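PDB 3FG2: putative rubredoxin reductase from Rhodopseudomonas palustris, which probably uses NADH and a bound FAD to pass electrons to a ferredoxin that serves the cytochrome P450 CYP199A2. Local coordinates for residues Ser119-Arg127 with Pro229-Val237. Residues are numbered along the deposited sequence; the frame is centred on the assembly and turned at random.
Sequences SLPDVLYLR and PCDLVVVGV. With FAD (flavin-adenine dinucleotide), chain B.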
# COMPACT_ATOMS: atom_id res chain seq x y z
N SER A 119 -17.79 15.31 -3.96
CA SER A 119 -18.59 14.13 -3.66
C SER A 119 -19.64 13.77 -4.71
O SER A 119 -20.53 12.97 -4.44
CB SER A 119 -19.27 14.29 -2.30
OG SER A 119 -20.16 15.39 -2.31
N LEU A 120 -19.55 14.35 -5.90
CA LEU A 120 -20.51 14.01 -6.96
C LEU A 120 -20.29 12.54 -7.32
O LEU A 120 -19.23 11.98 -7.07
CB LEU A 120 -20.31 14.90 -8.18
CG LEU A 120 -20.78 16.35 -8.01
CD1 LEU A 120 -20.41 17.16 -9.24
CD2 LEU A 120 -22.29 16.38 -7.77
N PRO A 121 -21.29 11.90 -7.93
CA PRO A 121 -21.20 10.49 -8.32
C PRO A 121 -19.97 10.07 -9.12
O PRO A 121 -19.42 8.99 -8.89
CB PRO A 121 -22.49 10.26 -9.10
CG PRO A 121 -23.44 11.27 -8.50
CD PRO A 121 -22.57 12.48 -8.38
N ASP A 122 -19.55 10.91 -10.06
CA ASP A 122 -18.41 10.58 -10.91
C ASP A 122 -17.02 10.92 -10.38
O ASP A 122 -16.07 11.03 -11.15
CB ASP A 122 -18.61 11.20 -12.30
CG ASP A 122 -19.67 10.48 -13.12
OD1 ASP A 122 -20.37 11.15 -13.92
OD2 ASP A 122 -19.81 9.24 -12.97
N VAL A 123 -16.91 11.08 -9.07
CA VAL A 123 -15.62 11.34 -8.43
C VAL A 123 -15.38 10.07 -7.60
O VAL A 123 -15.91 9.91 -6.50
CB VAL A 123 -15.68 12.58 -7.51
CG1 VAL A 123 -14.36 12.75 -6.79
CG2 VAL A 123 -15.96 13.83 -8.34
N LEU A 124 -14.58 9.17 -8.16
CA LEU A 124 -14.31 7.88 -7.55
C LEU A 124 -12.93 7.68 -6.93
O LEU A 124 -11.95 8.32 -7.31
CB LEU A 124 -14.52 6.79 -8.60
CG LEU A 124 -15.84 6.90 -9.37
CD1 LEU A 124 -15.87 5.87 -10.51
CD2 LEU A 124 -17.00 6.68 -8.41
N TYR A 125 -12.88 6.75 -5.98
CA TYR A 125 -11.64 6.39 -5.31
C TYR A 125 -11.25 5.00 -5.79
O TYR A 125 -12.04 4.35 -6.49
CB TYR A 125 -11.84 6.43 -3.79
CG TYR A 125 -12.12 7.84 -3.30
CD1 TYR A 125 -13.40 8.41 -3.39
CD2 TYR A 125 -11.08 8.64 -2.83
CE1 TYR A 125 -13.63 9.73 -3.02
CE2 TYR A 125 -11.30 9.96 -2.46
CZ TYR A 125 -12.57 10.50 -2.56
OH TYR A 125 -12.75 11.82 -2.22
N LEU A 126 -10.05 4.54 -5.44
CA LEU A 126 -9.57 3.23 -5.88
C LEU A 126 -8.69 2.53 -4.84
O LEU A 126 -7.46 2.60 -4.90
CB LEU A 126 -8.79 3.39 -7.19
CG LEU A 126 -8.20 2.13 -7.85
CD1 LEU A 126 -9.30 1.09 -8.03
CD2 LEU A 126 -7.57 2.48 -9.20
N ARG A 127 -9.33 1.85 -3.88
CA ARG A 127 -8.60 1.13 -2.84
C ARG A 127 -9.25 -0.18 -2.41
O ARG A 127 -8.57 -1.09 -1.93
CB ARG A 127 -8.41 2.02 -1.61
CG ARG A 127 -7.39 3.13 -1.81
CD ARG A 127 -7.20 3.93 -0.53
NE ARG A 127 -6.85 3.08 0.61
CZ ARG A 127 -5.67 2.49 0.76
NH1 ARG A 127 -4.71 2.65 -0.16
NH2 ARG A 127 -5.44 1.73 1.82
N PRO A 229 -11.18 19.84 -18.62
CA PRO A 229 -12.46 19.17 -18.86
C PRO A 229 -12.33 17.66 -18.66
O PRO A 229 -11.26 17.09 -18.87
CB PRO A 229 -12.78 19.54 -20.30
CG PRO A 229 -11.40 19.64 -20.93
CD PRO A 229 -10.60 20.37 -19.87
N CYS A 230 -13.42 17.03 -18.23
CA CYS A 230 -13.42 15.60 -18.00
C CYS A 230 -14.81 15.15 -17.56
O CYS A 230 -15.60 15.95 -17.06
CB CYS A 230 -12.40 15.24 -16.91
SG CYS A 230 -12.78 15.89 -15.26
N ASP A 231 -15.13 13.87 -17.77
CA ASP A 231 -16.43 13.36 -17.35
C ASP A 231 -16.26 12.33 -16.25
O ASP A 231 -17.23 11.74 -15.79
CB ASP A 231 -17.20 12.77 -18.53
CG ASP A 231 -16.47 11.63 -19.20
OD1 ASP A 231 -16.98 11.12 -20.22
OD2 ASP A 231 -15.38 11.24 -18.73
N LEU A 232 -15.01 12.14 -15.82
CA LEU A 232 -14.69 11.20 -14.76
C LEU A 232 -13.45 11.64 -13.97
O LEU A 232 -12.45 12.09 -14.55
CB LEU A 232 -14.46 9.80 -15.34
CG LEU A 232 -14.14 8.65 -14.38
CD1 LEU A 232 -15.30 8.42 -13.42
CD2 LEU A 232 -13.86 7.39 -15.17
N VAL A 233 -13.51 11.51 -12.65
CA VAL A 233 -12.39 11.87 -11.79
C VAL A 233 -12.03 10.72 -10.86
O VAL A 233 -12.90 10.12 -10.22
CB VAL A 233 -12.72 13.11 -10.91
CG1 VAL A 233 -11.50 13.47 -10.03
CG2 VAL A 233 -13.12 14.29 -11.78
N VAL A 234 -10.74 10.42 -10.79
CA VAL A 234 -10.24 9.37 -9.90
C VAL A 234 -9.26 10.07 -8.97
O VAL A 234 -8.28 10.68 -9.42
CB VAL A 234 -9.52 8.26 -10.70
CG1 VAL A 234 -8.93 7.23 -9.74
CG2 VAL A 234 -10.51 7.58 -11.64
N VAL A 235 -9.52 10.02 -7.67
CA VAL A 235 -8.63 10.70 -6.74
C VAL A 235 -7.84 9.77 -5.84
O VAL A 235 -8.38 8.80 -5.29
CB VAL A 235 -9.39 11.76 -5.87
CG1 VAL A 235 -10.84 11.84 -6.29
CG2 VAL A 235 -9.27 11.43 -4.40
N GLY A 236 -6.56 10.07 -5.73
CA GLY A 236 -5.66 9.30 -4.90
C GLY A 236 -4.71 10.27 -4.25
O GLY A 236 -3.51 10.28 -4.56
N VAL A 237 -5.24 11.10 -3.36
CA VAL A 237 -4.42 12.08 -2.66
C VAL A 237 -4.07 11.64 -1.25
O VAL A 237 -4.10 12.44 -0.32
CB VAL A 237 -5.12 13.45 -2.57
CG1 VAL A 237 -5.31 14.01 -3.97
CG2 VAL A 237 -6.45 13.31 -1.84
PA FAD B . -5.66 -3.71 4.24
O1A FAD B . -6.15 -2.39 3.80
O2A FAD B . -5.38 -4.69 3.34
O5B FAD B . -6.91 -4.24 4.97
C5B FAD B . -7.57 -3.54 6.07
C4B FAD B . -8.91 -4.30 6.24
O4B FAD B . -9.43 -3.97 7.58
C3B FAD B . -10.03 -3.90 5.26
O3B FAD B . -10.72 -4.94 4.64
C2B FAD B . -10.84 -2.95 6.08
O2B FAD B . -12.13 -2.74 5.60
C1B FAD B . -10.85 -3.66 7.40
N9A FAD B . -11.17 -2.87 8.60
C8A FAD B . -10.82 -1.57 8.84
N7A FAD B . -11.26 -1.13 10.02
C5A FAD B . -11.93 -2.19 10.56
C6A FAD B . -12.65 -2.34 11.85
N6A FAD B . -12.77 -1.39 12.75
N1A FAD B . -13.21 -3.59 12.05
C2A FAD B . -13.10 -4.61 11.14
N3A FAD B . -12.46 -4.55 9.95
C4A FAD B . -11.89 -3.32 9.70
N1 FAD B . 1.55 -2.96 -1.98
C2 FAD B . 2.58 -3.54 -2.59
O2 FAD B . 3.55 -3.88 -1.99
N3 FAD B . 2.59 -3.79 -4.00
C4 FAD B . 1.51 -3.44 -4.80
O4 FAD B . 1.55 -3.67 -6.00
C4X FAD B . 0.38 -2.80 -4.14
N5 FAD B . -0.71 -2.45 -4.87
C5X FAD B . -1.77 -1.85 -4.22
C6 FAD B . -2.91 -1.50 -4.99
C7 FAD B . -4.02 -0.91 -4.43
C7M FAD B . -5.21 -0.55 -5.30
C8 FAD B . -4.05 -0.64 -2.99
C8M FAD B . -5.23 0.00 -2.30
C9 FAD B . -2.93 -0.98 -2.20
C9A FAD B . -1.79 -1.59 -2.80
N10 FAD B . -0.61 -1.98 -2.05
C10 FAD B . 0.45 -2.58 -2.69
C1' FAD B . -0.61 -1.72 -0.59
C2' FAD B . -1.15 -2.97 0.18
O2' FAD B . -2.43 -3.28 -0.34
C3' FAD B . -1.22 -2.61 1.65
O3' FAD B . 0.09 -2.32 2.13
C4' FAD B . -1.81 -3.77 2.43
O4' FAD B . -3.14 -4.08 1.95
C5' FAD B . -1.87 -3.38 3.89
O5' FAD B . -2.52 -4.59 4.67
P FAD B . -3.40 -4.31 5.85
O1P FAD B . -3.79 -5.75 6.30
O2P FAD B . -2.81 -3.52 6.84
O3P FAD B . -4.61 -3.59 5.43
O HOH W 1 -8.38 6.15 -4.04
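Val-123 and Leu-124 run beside Val-233 and Val-234 as two neighbouring parallel strands, the short segments only 19° apart in direction. Three nearly straight backbone bonds define the register: Val-233 N donates to Asp-122 O, Leu-124 N to Val-233 O at 2.8 Å, and Val-235 N to Leu-124 O. Two CA-H...O contacts accompany them, the shorter from Val-234 CA to Leu-124 O at 3.3 Å. Strand 123-124 is the outermost of its five-stranded parallel sheet, and strand 232-235 lies between it and strand 144-148, an order consistent with a Rossmann-type, probably NADH-binding, domain.

The tight part rests on these bonds and on aliphatic packing. Leu-124 and Leu-232 cross at about a right angle, CD1 to CD1 3.9 Å, with Leu-135 of helix 129-138 against Leu-124. On the other face, CG1 of Val-123 stands anti to its own backbone nitrogen (chi1 175°) and points to Val-235, whose methyl positions are doubtful. As modelled, Val-235 CG1 lies 4.2 Å above the Tyr-125 ring plane, toward its rim, while the tyrosine OH hydrogen-bonds to Leu-113 N. An alanine in place of Tyr-125 would probably leave Leu-113 N without its hydroxyl acceptor and remove the ring beside Val-235.

The ends of the contact are looser. Asp-122 OD1 stays 3.7 Å from Asp-231 O, and its other oxygen, OD2, forms a salt bridge with Arg-138. Past Tyr-125 direct pairing gives way to a water, which accepts from Leu-126 N at 2.7 Å and lies within hydrogen-bonding distance of Val-235 O. The chain then reaches the flavin, where C8M lies over one face of the Arg-127 guanidinium, 3.4 Å from NH1. Chemically, then, direct amide pairing and hydrocarbon packing join the edge strand to its sheet, whereas a water takes over where the strands part and the Asp-122 carboxylate turns to Arg-138 instead of across the contact.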